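Local coordinates for protein S-adenosyl-L-methionine-dependent 2-deoxy-scyllo-inosamine dehydrogenase (Bacillus circulans, PDB 4M7S) that catalyses the radical S-adenosylmethionine-dependent two-electron oxidation of 2-deoxy-scyllo-inosamine to amino-dideoxy-scyllo-inosose in the biosynthesis of the antibiotic butirosin, at residues 22-27 against 189-194; 224-229 against 235-240; 43-48 against 75-80. One frame throughout, in Å; residues are numbered along the deposited sequence.

Interaction 1. Residues 22-27 against 189-194. With SF4 (iron/sulfur cluster), chain C; SF4 (iron/sulfur cluster), chain B.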
ATOM      1  N   TYR A  22     -18.350   4.449   3.194  1.00 40.67           N
ATOM      2  CA  TYR A  22     -17.276   5.084   3.951  1.00 47.55           C
ATOM      3  C   TYR A  22     -15.949   5.046   3.196  1.00 47.60           C
ATOM      4  O   TYR A  22     -14.970   5.661   3.622  1.00 51.59           O
ATOM      5  CB  TYR A  22     -17.128   4.444   5.337  1.00 53.11           C
ATOM      6  CG  TYR A  22     -17.107   2.928   5.331  1.00 58.57           C
ATOM      7  CD1 TYR A  22     -15.911   2.229   5.214  1.00 59.11           C
ATOM      8  CD2 TYR A  22     -18.284   2.198   5.451  1.00 62.47           C
ATOM      9  CE1 TYR A  22     -15.885   0.846   5.216  1.00 60.78           C
ATOM     10  CE2 TYR A  22     -18.271   0.815   5.451  1.00 64.66           C
ATOM     11  CZ  TYR A  22     -17.069   0.145   5.336  1.00 64.42           C
ATOM     12  OH  TYR A  22     -17.048  -1.233   5.337  1.00 66.76           O
ATOM     13  N   CYS A  23     -15.920   4.330   2.072  1.00 41.48           N
ATOM     14  CA  CYS A  23     -14.696   4.187   1.284  1.00 35.82           C
ATOM     15  C   CYS A  23     -14.645   5.117   0.082  1.00 40.59           C
ATOM     16  O   CYS A  23     -15.635   5.253  -0.638  1.00 39.54           O
ATOM     17  CB  CYS A  23     -14.539   2.754   0.779  1.00 32.31           C
ATOM     18  SG  CYS A  23     -12.994   2.449  -0.204  1.00 33.99           S
ATOM     19  N   PRO A  24     -13.474   5.742  -0.150  1.00 45.74           N
ATOM     20  CA  PRO A  24     -13.155   6.592  -1.305  1.00 48.94           C
ATOM     21  C   PRO A  24     -13.688   6.073  -2.639  1.00 50.23           C
ATOM     22  O   PRO A  24     -14.106   6.882  -3.469  1.00 51.88           O
ATOM     23  CB  PRO A  24     -11.629   6.576  -1.314  1.00 48.58           C
ATOM     24  CG  PRO A  24     -11.285   6.555   0.142  1.00 50.52           C
ATOM     25  CD  PRO A  24     -12.369   5.731   0.827  1.00 48.11           C
ATOM     26  N   ASN A  25     -13.655   4.758  -2.845  1.00 49.64           N
ATOM     27  CA  ASN A  25     -14.322   4.143  -3.990  1.00 54.75           C
ATOM     28  C   ASN A  25     -15.777   4.593  -4.134  1.00 59.69           C
ATOM     29  O   ASN A  25     -16.269   4.797  -5.246  1.00 60.85           O
ATOM     30  CB  ASN A  25     -14.254   2.621  -3.889  1.00 55.31           C
ATOM     31  CG  ASN A  25     -12.846   2.097  -4.015  1.00 56.10           C
ATOM     32  OD1 ASN A  25     -12.008   2.696  -4.688  1.00 56.37           O
ATOM     33  ND2 ASN A  25     -12.573   0.971  -3.367  1.00 57.51           N
ATOM     34  N   SER A  26     -16.459   4.749  -3.002  1.00 62.50           N
ATOM     35  CA  SER A  26     -17.833   5.239  -2.992  1.00 67.29           C
ATOM     36  C   SER A  26     -17.937   6.550  -2.206  1.00 72.09           C
ATOM     37  O   SER A  26     -17.985   6.538  -0.976  1.00 69.34           O
ATOM     38  CB  SER A  26     -18.768   4.192  -2.385  1.00 66.41           C
ATOM     39  N   VAL A  27     -17.999   7.674  -2.918  1.00 77.80           N
ATOM     40  CA  VAL A  27     -18.083   7.667  -4.375  1.00 80.50           C
ATOM     41  C   VAL A  27     -17.079   8.623  -5.020  1.00 80.68           C
ATOM     42  O   VAL A  27     -16.650   8.414  -6.159  1.00 79.51           O
ATOM     43  CB  VAL A  27     -19.510   8.017  -4.854  1.00 83.12           C
ATOM     44  N   GLU A 189      -3.618   7.169   2.377  1.00 30.27           N
ATOM     45  CA  GLU A 189      -4.720   8.125   2.461  1.00 34.78           C
ATOM     46  C   GLU A 189      -4.909   8.914   1.166  1.00 31.90           C
ATOM     47  O   GLU A 189      -5.997   9.423   0.895  1.00 31.87           O
ATOM     48  CB  GLU A 189      -4.476   9.116   3.607  1.00 41.24           C
ATOM     49  CG  GLU A 189      -4.609   8.535   5.009  1.00 46.25           C
ATOM     50  CD  GLU A 189      -6.057   8.414   5.463  1.00 52.81           C
ATOM     51  OE1 GLU A 189      -6.894   9.250   5.060  1.00 53.19           O
ATOM     52  OE2 GLU A 189      -6.357   7.479   6.230  1.00 56.75           O
ATOM     53  N   ASP A 190      -3.849   9.015   0.370  1.00 26.27           N
ATOM     54  CA  ASP A 190      -3.852   9.880  -0.809  1.00 26.87           C
ATOM     55  C   ASP A 190      -4.660   9.305  -1.990  1.00 28.57           C
ATOM     56  O   ASP A 190      -4.140   9.161  -3.100  1.00 26.44           O
ATOM     57  CB  ASP A 190      -2.414  10.155  -1.249  1.00 23.42           C
ATOM     58  CG  ASP A 190      -2.307  11.375  -2.134  1.00 26.62           C
ATOM     59  OD1 ASP A 190      -3.316  12.117  -2.256  1.00 23.65           O
ATOM     60  OD2 ASP A 190      -1.214  11.591  -2.696  1.00 27.43           O
ATOM     61  N   PHE A 191      -5.936   9.008  -1.762  1.00 27.04           N
ATOM     62  CA  PHE A 191      -6.804   8.446  -2.798  0.53 29.33           C
ATOM     63  C   PHE A 191      -6.932   9.374  -3.996  1.00 32.03           C
ATOM     64  O   PHE A 191      -7.109   8.936  -5.128  1.00 36.49           O
ATOM     65  CB  PHE A 191      -8.211   8.174  -2.250  0.53 29.57           C
ATOM     66  CG  PHE A 191      -9.221   7.843  -3.320  0.53 30.23           C
ATOM     67  CD1 PHE A 191      -9.319   6.553  -3.821  0.53 29.61           C
ATOM     68  CD2 PHE A 191     -10.057   8.822  -3.834  0.53 31.95           C
ATOM     69  CE1 PHE A 191     -10.247   6.243  -4.806  0.53 30.78           C
ATOM     70  CE2 PHE A 191     -10.980   8.520  -4.826  0.53 35.03           C
ATOM     71  CZ  PHE A 191     -11.074   7.226  -5.311  0.53 32.60           C
ATOM     72  N   ASN A 192      -6.874  10.672  -3.733  1.00 31.45           N
ATOM     73  CA  ASN A 192      -7.006  11.658  -4.800  1.00 33.58           C
ATOM     74  C   ASN A 192      -5.669  12.012  -5.451  1.00 29.74           C
ATOM     75  O   ASN A 192      -5.613  12.865  -6.340  1.00 32.26           O
ATOM     76  CB  ASN A 192      -7.710  12.912  -4.282  1.00 39.02           C
ATOM     77  CG  ASN A 192      -9.208  12.722  -4.153  1.00 45.97           C
ATOM     78  OD1 ASN A 192      -9.843  12.120  -5.019  1.00 47.43           O
ATOM     79  ND2 ASN A 192      -9.780  13.229  -3.066  1.00 51.94           N
ATOM     80  N   GLN A 193      -4.608  11.351  -4.997  1.00 26.92           N
ATOM     81  CA  GLN A 193      -3.261  11.541  -5.544  1.00 28.72           C
ATOM     82  C   GLN A 193      -2.868  13.018  -5.568  1.00 32.24           C
ATOM     83  O   GLN A 193      -2.478  13.556  -6.606  1.00 35.52           O
ATOM     84  CB  GLN A 193      -3.158  10.910  -6.942  1.00 27.17           C
ATOM     85  CG  GLN A 193      -3.753   9.489  -7.018  1.00 24.63           C
ATOM     86  CD  GLN A 193      -3.414   8.764  -8.321  1.00 33.80           C
ATOM     87  OE1 GLN A 193      -2.419   9.077  -8.974  1.00 35.85           O
ATOM     88  NE2 GLN A 193      -4.247   7.787  -8.700  1.00 33.21           N
ATOM     89  N   LYS A 194      -3.001  13.671  -4.417  1.00 31.36           N
ATOM     90  CA  LYS A 194      -2.577  15.053  -4.264  1.00 33.25           C
ATOM     91  C   LYS A 194      -1.056  15.149  -4.228  1.00 31.39           C
ATOM     92  O   LYS A 194      -0.485  16.186  -4.552  1.00 33.75           O
ATOM     93  CB  LYS A 194      -3.148  15.645  -2.971  1.00 38.40           C
ATOM     94  CG  LYS A 194      -4.671  15.724  -2.911  1.00 42.71           C
ATOM     95  CD  LYS A 194      -5.132  15.861  -1.472  1.00 45.88           C
ATOM     96  CE  LYS A 194      -6.639  15.975  -1.366  1.00 50.25           C
ATOM     97  NZ  LYS A 194      -7.034  16.284   0.038  1.00 52.06           N
TER
HETATM   98 FE1  SF4 C 502     -13.787  -2.311  -1.265  1.00 28.73          FE
HETATM   99 FE2  SF4 C 502     -15.255  -1.616   0.844  1.00 28.21          FE
HETATM  100 FE3  SF4 C 502     -13.421   0.072  -0.072  1.00 31.04          FE
HETATM  101 FE4  SF4 C 502     -12.602  -2.205   1.151  1.00 32.45          FE
HETATM  102  S1  SF4 C 502     -13.722  -0.459   2.134  1.00 29.64           S
HETATM  103  S2  SF4 C 502     -11.757  -1.349  -0.796  1.00 32.88           S
HETATM  104  S3  SF4 C 502     -14.269  -3.670   0.522  1.00 28.53           S
HETATM  105  S4  SF4 C 502     -15.329  -0.586  -1.202  1.00 26.58           S
HETATM  106 FE1  SF4 B 501      -2.463  11.423   7.276  1.00 27.79          FE
HETATM  107 FE2  SF4 B 501      -0.535  12.745   5.950  1.00 28.24          FE
HETATM  108 FE3  SF4 B 501      -1.077  10.186   5.379  1.00 28.25          FE
HETATM  109 FE4  SF4 B 501       0.158  10.845   7.642  1.00 27.09          FE
HETATM  110  S1  SF4 B 501       1.029  11.108   5.525  1.00 27.57           S
HETATM  111  S2  SF4 B 501      -1.557   9.327   7.462  1.00 28.48           S
HETATM  112  S3  SF4 B 501      -0.890  12.803   8.210  1.00 29.62           S
HETATM  113  S4  SF4 B 501      -2.512  11.948   5.028  1.00 29.89           S

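Interaction 2. Residues 224-229 against 235-240. With SF4 (iron/sulfur cluster), chain B.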
ATOM      1  N   GLY A 224       5.977  17.136  12.227  1.00 48.11           N
ATOM      2  CA  GLY A 224       4.617  17.464  12.611  1.00 46.69           C
ATOM      3  C   GLY A 224       4.007  18.672  11.923  1.00 46.28           C
ATOM      4  O   GLY A 224       3.136  19.327  12.476  1.00 50.35           O
ATOM      5  N   HIS A 225       4.446  18.969  10.706  1.00 46.10           N
ATOM      6  CA  HIS A 225       3.887  20.106   9.981  1.00 45.27           C
ATOM      7  C   HIS A 225       2.765  19.692   9.029  1.00 41.81           C
ATOM      8  O   HIS A 225       2.797  20.015   7.838  1.00 38.53           O
ATOM      9  CB  HIS A 225       4.992  20.847   9.228  1.00 50.23           C
ATOM     10  CG  HIS A 225       6.104  21.324  10.110  1.00 55.25           C
ATOM     11  ND1 HIS A 225       5.906  22.225  11.130  1.00 59.50           N
ATOM     12  CD2 HIS A 225       7.426  21.023  10.119  1.00 56.16           C
ATOM     13  CE1 HIS A 225       7.060  22.463  11.735  1.00 60.97           C
ATOM     14  NE2 HIS A 225       7.995  21.749  11.139  1.00 58.96           N
ATOM     15  N   ARG A 226       1.777  18.975   9.572  1.00 40.87           N
ATOM     16  CA  ARG A 226       0.636  18.491   8.801  1.00 40.02           C
ATOM     17  C   ARG A 226      -0.126  19.638   8.163  1.00 41.33           C
ATOM     18  O   ARG A 226      -0.593  19.527   7.028  1.00 44.38           O
ATOM     19  CB  ARG A 226      -0.329  17.726   9.703  1.00 39.24           C
ATOM     20  CG  ARG A 226       0.138  16.345  10.080  1.00 35.39           C
ATOM     21  CD  ARG A 226      -1.006  15.532  10.636  1.00 34.85           C
ATOM     22  NE  ARG A 226      -0.540  14.306  11.271  1.00 36.16           N
ATOM     23  CZ  ARG A 226      -1.340  13.344  11.710  1.00 37.43           C
ATOM     24  NH1 ARG A 226      -0.822  12.263  12.279  1.00 38.42           N
ATOM     25  NH2 ARG A 226      -2.653  13.466  11.580  1.00 33.65           N
ATOM     26  N   GLY A 227      -0.239  20.737   8.898  1.00 41.25           N
ATOM     27  CA  GLY A 227      -1.023  21.883   8.472  1.00 47.80           C
ATOM     28  C   GLY A 227      -0.547  22.494   7.170  1.00 47.10           C
ATOM     29  O   GLY A 227      -1.277  23.237   6.525  1.00 45.81           O
ATOM     30  N   LYS A 228       0.674  22.158   6.772  1.00 42.65           N
ATOM     31  CA  LYS A 228       1.289  22.773   5.605  1.00 53.53           C
ATOM     32  C   LYS A 228       0.959  22.001   4.334  1.00 49.51           C
ATOM     33  O   LYS A 228       0.986  22.555   3.233  1.00 48.26           O
ATOM     34  CB  LYS A 228       2.803  22.867   5.811  1.00 56.28           C
ATOM     35  CG  LYS A 228       3.503  23.857   4.901  1.00 60.55           C
ATOM     36  CD  LYS A 228       4.819  24.326   5.506  1.00 62.06           C
ATOM     37  CE  LYS A 228       5.707  23.157   5.926  1.00 59.66           C
ATOM     38  NZ  LYS A 228       6.887  23.633   6.722  1.00 61.01           N
ATOM     39  N   SER A 229       0.635  20.720   4.508  1.00 33.42           N
ATOM     40  CA  SER A 229       0.311  19.824   3.406  1.00 32.72           C
ATOM     41  C   SER A 229      -1.193  19.764   3.119  1.00 30.51           C
ATOM     42  O   SER A 229      -1.995  19.563   4.025  1.00 30.78           O
ATOM     43  CB  SER A 229       0.794  18.411   3.738  1.00 28.67           C
ATOM     44  OG  SER A 229       0.229  17.489   2.835  1.00 30.73           O
ATOM     45  N   CYS A 235      -6.145  15.488   7.817  1.00 33.67           N
ATOM     46  CA  CYS A 235      -6.079  14.079   8.175  1.00 34.99           C
ATOM     47  C   CYS A 235      -6.268  13.832   9.664  1.00 39.94           C
ATOM     48  O   CYS A 235      -5.662  14.508  10.501  1.00 41.97           O
ATOM     49  CB  CYS A 235      -4.752  13.453   7.760  1.00 30.41           C
ATOM     50  SG  CYS A 235      -4.758  11.694   8.156  1.00 36.04           S
ATOM     51  N   ASN A 236      -7.069  12.822   9.985  1.00 47.19           N
ATOM     52  CA  ASN A 236      -7.314  12.452  11.376  1.00 54.77           C
ATOM     53  C   ASN A 236      -6.645  11.132  11.767  1.00 51.86           C
ATOM     54  O   ASN A 236      -7.144  10.403  12.626  1.00 55.46           O
ATOM     55  CB  ASN A 236      -8.816  12.381  11.645  1.00 63.00           C
ATOM     56  CG  ASN A 236      -9.555  11.646  10.553  1.00 68.28           C
ATOM     57  OD1 ASN A 236      -8.936  11.002   9.702  1.00 67.58           O
ATOM     58  ND2 ASN A 236     -10.882  11.738  10.562  1.00 72.03           N
ATOM     59  N   ASN A 237      -5.524  10.821  11.129  1.00 44.57           N
ATOM     60  CA  ASN A 237      -4.714   9.708  11.593  1.00 44.86           C
ATOM     61  C   ASN A 237      -4.009  10.094  12.880  1.00 45.27           C
ATOM     62  O   ASN A 237      -3.203  11.022  12.891  1.00 41.92           O
ATOM     63  CB  ASN A 237      -3.668   9.305  10.561  1.00 43.44           C
ATOM     64  CG  ASN A 237      -2.675   8.296  11.113  1.00 46.64           C
ATOM     65  OD1 ASN A 237      -3.038   7.425  11.903  1.00 47.85           O
ATOM     66  ND2 ASN A 237      -1.410   8.419  10.711  1.00 48.20           N
ATOM     67  N   VAL A 238      -4.306   9.375  13.957  1.00 48.96           N
ATOM     68  CA  VAL A 238      -3.654   9.622  15.237  1.00 52.20           C
ATOM     69  C   VAL A 238      -2.943   8.382  15.774  1.00 52.18           C
ATOM     70  O   VAL A 238      -2.172   8.472  16.730  1.00 54.25           O
ATOM     71  CB  VAL A 238      -4.656  10.129  16.305  1.00 56.74           C
ATOM     72  CG1 VAL A 238      -5.339  11.400  15.834  1.00 57.01           C
ATOM     73  CG2 VAL A 238      -5.691   9.057  16.623  1.00 58.81           C
ATOM     74  N   SER A 239      -3.200   7.230  15.160  1.00 50.22           N
ATOM     75  CA  SER A 239      -2.711   5.960  15.700  1.00 53.16           C
ATOM     76  C   SER A 239      -1.665   5.301  14.809  1.00 48.65           C
ATOM     77  O   SER A 239      -0.824   4.536  15.289  1.00 46.67           O
ATOM     78  CB  SER A 239      -3.877   4.986  15.914  1.00 59.37           C
ATOM     79  OG  SER A 239      -4.343   4.473  14.676  1.00 60.11           O
ATOM     80  N   VAL A 240      -1.723   5.596  13.514  1.00 45.06           N
ATOM     81  CA  VAL A 240      -0.859   4.937  12.539  1.00 42.98           C
ATOM     82  C   VAL A 240       0.456   5.689  12.314  1.00 40.13           C
ATOM     83  O   VAL A 240       0.479   6.724  11.649  1.00 37.85           O
ATOM     84  CB  VAL A 240      -1.587   4.755  11.192  1.00 40.08           C
ATOM     85  CG1 VAL A 240      -0.728   3.964  10.211  1.00 38.89           C
ATOM     86  CG2 VAL A 240      -2.928   4.073  11.415  1.00 38.65           C
TER
HETATM   87 FE1  SF4 B 501      -2.463  11.423   7.276  1.00 27.79          FE
HETATM   88 FE2  SF4 B 501      -0.535  12.745   5.950  1.00 28.24          FE
HETATM   89 FE3  SF4 B 501      -1.077  10.186   5.379  1.00 28.25          FE
HETATM   90 FE4  SF4 B 501       0.158  10.845   7.642  1.00 27.09          FE
HETATM   91  S1  SF4 B 501       1.029  11.108   5.525  1.00 27.57           S
HETATM   92  S2  SF4 B 501      -1.557   9.327   7.462  1.00 28.48           S
HETATM   93  S3  SF4 B 501      -0.890  12.803   8.210  1.00 29.62           S
HETATM   94  S4  SF4 B 501      -2.512  11.948   5.028  1.00 29.89           S

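Interaction 3. Residues 43-48 against 75-80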
ATOM      1  N   THR A  43       8.444  -4.035 -14.326  1.00 25.70           N
ATOM      2  CA  THR A  43       9.505  -3.064 -14.051  1.00 24.43           C
ATOM      3  C   THR A  43       9.562  -2.709 -12.565  1.00 21.66           C
ATOM      4  O   THR A  43      10.632  -2.438 -12.047  1.00 24.32           O
ATOM      5  CB  THR A  43       9.535  -1.783 -14.965  1.00 35.36           C
ATOM      6  OG1 THR A  43       9.429  -0.596 -14.170  1.00 43.28           O
ATOM      7  CG2 THR A  43       8.465  -1.783 -16.002  1.00 26.60           C
ATOM      8  N   LEU A  44       8.424  -2.734 -11.875  1.00 21.38           N
ATOM      9  CA  LEU A  44       8.449  -2.530 -10.424  1.00 20.04           C
ATOM     10  C   LEU A  44       9.223  -3.651  -9.723  1.00 22.56           C
ATOM     11  O   LEU A  44      10.006  -3.397  -8.801  1.00 22.30           O
ATOM     12  CB  LEU A  44       7.034  -2.452  -9.846  1.00 14.89           C
ATOM     13  CG  LEU A  44       7.002  -2.268  -8.321  1.00 23.88           C
ATOM     14  CD1 LEU A  44       7.694  -0.957  -7.889  1.00 21.00           C
ATOM     15  CD2 LEU A  44       5.582  -2.309  -7.791  1.00 20.62           C
HETATM   16  N   MSE A  45       8.986  -4.892 -10.147  1.00 21.76           N
HETATM   17  CA  MSE A  45       9.729  -6.030  -9.605  1.00 24.36           C
HETATM   18  C   MSE A  45      11.238  -5.858  -9.822  1.00 21.53           C
HETATM   19  O   MSE A  45      12.039  -6.141  -8.933  1.00 24.14           O
HETATM   20  CB  MSE A  45       9.248  -7.353 -10.235  1.00 23.11           C
HETATM   21  CG  MSE A  45       7.843  -7.804  -9.787  1.00 24.76           C
HETATM   22 SE   MSE A  45       7.702  -8.018  -7.841  1.00 43.03          SE
HETATM   23  CE  MSE A  45       6.814  -6.338  -7.447  1.00 24.24           C
ATOM     24  N   GLU A  46      11.613  -5.400 -11.013  1.00 20.05           N
ATOM     25  CA  GLU A  46      13.016  -5.218 -11.359  1.00 24.38           C
ATOM     26  C   GLU A  46      13.654  -4.145 -10.500  1.00 24.73           C
ATOM     27  O   GLU A  46      14.827  -4.245 -10.138  1.00 25.46           O
ATOM     28  CB  GLU A  46      13.151  -4.832 -12.833  1.00 27.10           C
ATOM     29  CG  GLU A  46      12.760  -5.934 -13.804  1.00 33.11           C
ATOM     30  CD  GLU A  46      12.703  -5.433 -15.232  1.00 42.07           C
ATOM     31  OE1 GLU A  46      12.589  -4.197 -15.421  1.00 43.72           O
ATOM     32  OE2 GLU A  46      12.775  -6.269 -16.159  1.00 47.41           O
ATOM     33  N   GLN A  47      12.891  -3.098 -10.207  1.00 22.78           N
ATOM     34  CA  GLN A  47      13.408  -1.999  -9.398  1.00 24.16           C
ATOM     35  C   GLN A  47      13.544  -2.440  -7.953  1.00 23.61           C
ATOM     36  O   GLN A  47      14.557  -2.161  -7.305  1.00 22.92           O
ATOM     37  CB  GLN A  47      12.496  -0.771  -9.493  1.00 22.49           C
ATOM     38  CG  GLN A  47      12.417  -0.200 -10.902  1.00 24.20           C
ATOM     39  CD  GLN A  47      11.428   0.940 -10.993  1.00 27.60           C
ATOM     40  OE1 GLN A  47      10.987   1.481  -9.969  1.00 23.93           O
ATOM     41  NE2 GLN A  47      11.059   1.305 -12.216  1.00 30.48           N
ATOM     42  N   LEU A  48      12.527  -3.142  -7.459  1.00 18.96           N
ATOM     43  CA  LEU A  48      12.546  -3.626  -6.084  1.00 22.00           C
ATOM     44  C   LEU A  48      13.636  -4.674  -5.940  1.00 23.39           C
ATOM     45  O   LEU A  48      14.303  -4.774  -4.901  1.00 21.13           O
ATOM     46  CB  LEU A  48      11.171  -4.174  -5.661  1.00 18.62           C
ATOM     47  CG  LEU A  48      10.043  -3.161  -5.442  1.00 16.69           C
ATOM     48  CD1 LEU A  48       8.751  -3.870  -4.973  1.00 16.20           C
ATOM     49  CD2 LEU A  48      10.465  -2.080  -4.424  1.00 18.33           C
ATOM     50  N   VAL A  75       2.116 -12.531  -7.765  1.00 22.12           N
ATOM     51  CA  VAL A  75       2.624 -13.100  -6.518  1.00 23.85           C
ATOM     52  C   VAL A  75       3.839 -14.006  -6.766  1.00 24.30           C
ATOM     53  O   VAL A  75       4.831 -13.948  -6.032  1.00 25.71           O
ATOM     54  CB  VAL A  75       1.515 -13.878  -5.778  1.00 25.41           C
ATOM     55  CG1 VAL A  75       2.087 -14.596  -4.573  1.00 25.66           C
ATOM     56  CG2 VAL A  75       0.400 -12.925  -5.357  1.00 22.96           C
ATOM     57  N   GLY A  76       3.763 -14.839  -7.803  1.00 23.78           N
ATOM     58  CA  GLY A  76       4.871 -15.703  -8.171  1.00 26.79           C
ATOM     59  C   GLY A  76       6.122 -14.905  -8.512  1.00 28.72           C
ATOM     60  O   GLY A  76       7.243 -15.310  -8.186  1.00 27.68           O
HETATM   61  N   MSE A  77       5.934 -13.765  -9.169  1.00 26.37           N
HETATM   62  CA  MSE A  77       7.064 -12.897  -9.515  1.00 28.22           C
HETATM   63  C   MSE A  77       7.745 -12.281  -8.290  1.00 27.32           C
HETATM   64  O   MSE A  77       8.953 -12.028  -8.311  1.00 29.65           O
HETATM   65  CB  MSE A  77       6.628 -11.791 -10.483  1.00 26.35           C
HETATM   66  CG  MSE A  77       6.271 -12.288 -11.875  1.00 29.39           C
HETATM   67 SE   MSE A  77       5.597 -10.862 -13.050  1.00 50.78          SE
HETATM   68  CE  MSE A  77       7.256  -9.873 -13.281  1.00 25.75           C
ATOM     69  N   THR A  78       6.992 -12.041  -7.220  1.00 25.62           N
ATOM     70  CA  THR A  78       7.609 -11.461  -6.031  1.00 29.74           C
ATOM     71  C   THR A  78       8.610 -12.432  -5.454  1.00 29.33           C
ATOM     72  O   THR A  78       9.695 -12.039  -5.024  1.00 32.09           O
ATOM     73  CB  THR A  78       6.598 -11.084  -4.934  1.00 32.92           C
ATOM     74  OG1 THR A  78       6.111 -12.279  -4.310  1.00 40.91           O
ATOM     75  CG2 THR A  78       5.462 -10.295  -5.514  1.00 25.96           C
ATOM     76  N   THR A  79       8.243 -13.708  -5.460  1.00 27.96           N
ATOM     77  CA  THR A  79       9.112 -14.767  -4.956  1.00 28.32           C
ATOM     78  C   THR A  79      10.390 -14.897  -5.800  1.00 33.36           C
ATOM     79  O   THR A  79      11.447 -15.318  -5.306  1.00 36.24           O
ATOM     80  CB  THR A  79       8.347 -16.122  -4.904  1.00 36.19           C
ATOM     81  OG1 THR A  79       7.209 -15.997  -4.040  1.00 36.52           O
ATOM     82  CG2 THR A  79       9.228 -17.232  -4.394  1.00 36.54           C
ATOM     83  N   GLU A  80      10.294 -14.529  -7.076  1.00 33.92           N
ATOM     84  CA  GLU A  80      11.442 -14.627  -7.988  1.00 38.83           C
ATOM     85  C   GLU A  80      12.342 -13.411  -7.863  1.00 36.25           C
ATOM     86  O   GLU A  80      13.567 -13.534  -7.814  1.00 38.90           O
ATOM     87  CB  GLU A  80      10.969 -14.743  -9.438  1.00 44.98           C
ATOM     88  CG  GLU A  80      11.051 -16.135 -10.027  1.00 55.50           C
ATOM     89  CD  GLU A  80      12.441 -16.479 -10.527  1.00 63.75           C
ATOM     90  OE1 GLU A  80      12.947 -17.564 -10.169  1.00 66.42           O
ATOM     91  OE2 GLU A  80      13.023 -15.671 -11.284  1.00 67.51           O
TER

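Interaction 1. Residues 22-27 against 189-194
Pro24 and Phe191 bring two loops together, with their CA atoms 6.8 Å apart and no hydrogen bond between the segments. Residues 22-27 include the last cysteine of the CX3CX2C motif of radical SAM enzymes. Residues 189-194 belong to the domain of the second cluster and contain a type I turn from Asp190 to Gln193. The contact is therefore a small interface between the two cluster-binding parts of the chain. The main contact is a CH-pi interaction. Pro24 CB sits over one face of the Phe191 ring, 3.5 Å from the centroid and 18° off the ring normal. It is shifted toward the CG side of the ring, and Pro24 CB to Phe191 CG is 3.4 Å. The phenyl group reaches the proline because its CG is anti to the backbone N (chi1 169°). Phe191 was modelled in two conformers. The ring contacts are those of one of them and are less certain for that. Asn25 adds a smaller contact. Its OD1 lies 4.0 Å from Phe191 CE1, and its amide plane is turned 74° from the ring. The other end of that amide, ND2, is hydrogen-bonded to Tyr62 O. The ring of Tyr62 also packs edge-to-face with Phe191, so one residue serves both sides of the contact. At the start of the second segment, Glu189 CB lies 3.7 Å from sulfide S4 of the second cluster. Asn25 ND2 lies 3.5 Å from FE3 of the first cluster. The backbone of Asn25 also turns to the cluster cysteine: its N donates to Cys23 SG over 3.6 Å. That same Cys23 SG binds the iron atom FE3 at 2.4 Å.

Interaction 2. Residues 224-229 against 235-240
Arg226 and Asn237 meet beside the auxiliary [4Fe-4S] cluster of the SPASM-type domain, and Cys235 is one of its ligands. Cys235 SG binds the iron atom FE1 at 2.5 Å. The guanidinium of Arg226 lays one face against the cluster, with NE 3.4 Å from sulfide S3. Asn237 approaches a different sulfide, and its ND2 is 3.4 Å from S2. A positive group so close to the sulfides would be expected to offset some of the negative charge of the cluster and its thiolates. The next layer fixes these groups. Arg226 grips the backbone O of Asn237 end-on with both terminal nitrogens, and NH1 and NH2 each lie 2.8 Å from it. This oxygen is only 2° out of the guanidinium plane, so the bonds hold the flat group edge-on to the chain while its face stays on the cluster. An extended chain from CG to NE carries the group across. Arg226 NH1 also donates to Ser168 O, next to the cluster ligand Cys169. Further out, the Asn237 side chain is locked by its own segment. Its OD1 accepts from Val240 N in an Asx motif, and its ND2 donates to Val240 O over 2.7 Å at an angle of 180°. The cysteine is tied in as well: Asn237 N donates to Cys235 SG over 3.2 Å.

Interaction 3. Residues 43-48 against 75-80
Met45 reaches Met77 and Thr78 through a chain that bends twice. Its CG is anti to its own carbonyl carbon (chi1 -71°), and bends at chi2 and chi3 bring the selenium round to the second helix. Met77 starts in the same way but runs straight through chi2. It bends only at chi3 (70°), which carries its methyl group back toward Met45. Both residues are selenomethionines in this crystal, a product of labelling. The contact joins two helices of the partial TIM barrel of radical SAM enzymes, and their nearest CA atoms, Met45 and Thr78, are 6.8 Å apart. The selenium of Met45 lies against the backbone of the other helix, with SE 3.9 Å from Thr78 CA. The methyl of Thr78 flanks it, with CG2 4.0 Å from Met45 SE. On the side of Met77, CE comes to 4.1 Å from Met45 CG. All these contacts are apolar. The hydroxyl of Thr78 is turned back into its own helix, where OG1 donates to Val75 O over 2.7 Å. The polar group is thus satisfied locally, and the methyl is left for the selenium. Neighbouring turns widen the interface: Met45 also touches Tyr81, Met77 touches Lys42 and Thr78 touches Tyr41. Helix 38-50 follows strand 7-10 and packs Leu44 and Leu48 against it. Helix 71-81 links strands 56-58 and 86-91, and Thr79 OG1 bonds to Leu107 O at the end of helix 98-107.

Interaction 3 joins two helices of the radical SAM domain and is nested inside the loop closed by interaction 1. Interaction 2 follows both along the chain, near the C-terminal end. Interactions 1 and 2 have centres about 17 Å apart, and both touch the auxiliary cluster. Interaction 1 also reaches the first cluster, so it bridges the two cluster-binding parts, while interaction 2 lies wholly beside the second. Interaction 3 is on the opposite side of the chain's centre from both, about 27 Å from interaction 1 and 32 Å from interaction 2, centre to centre. This helix pair thus lies far from both cluster-bearing contacts.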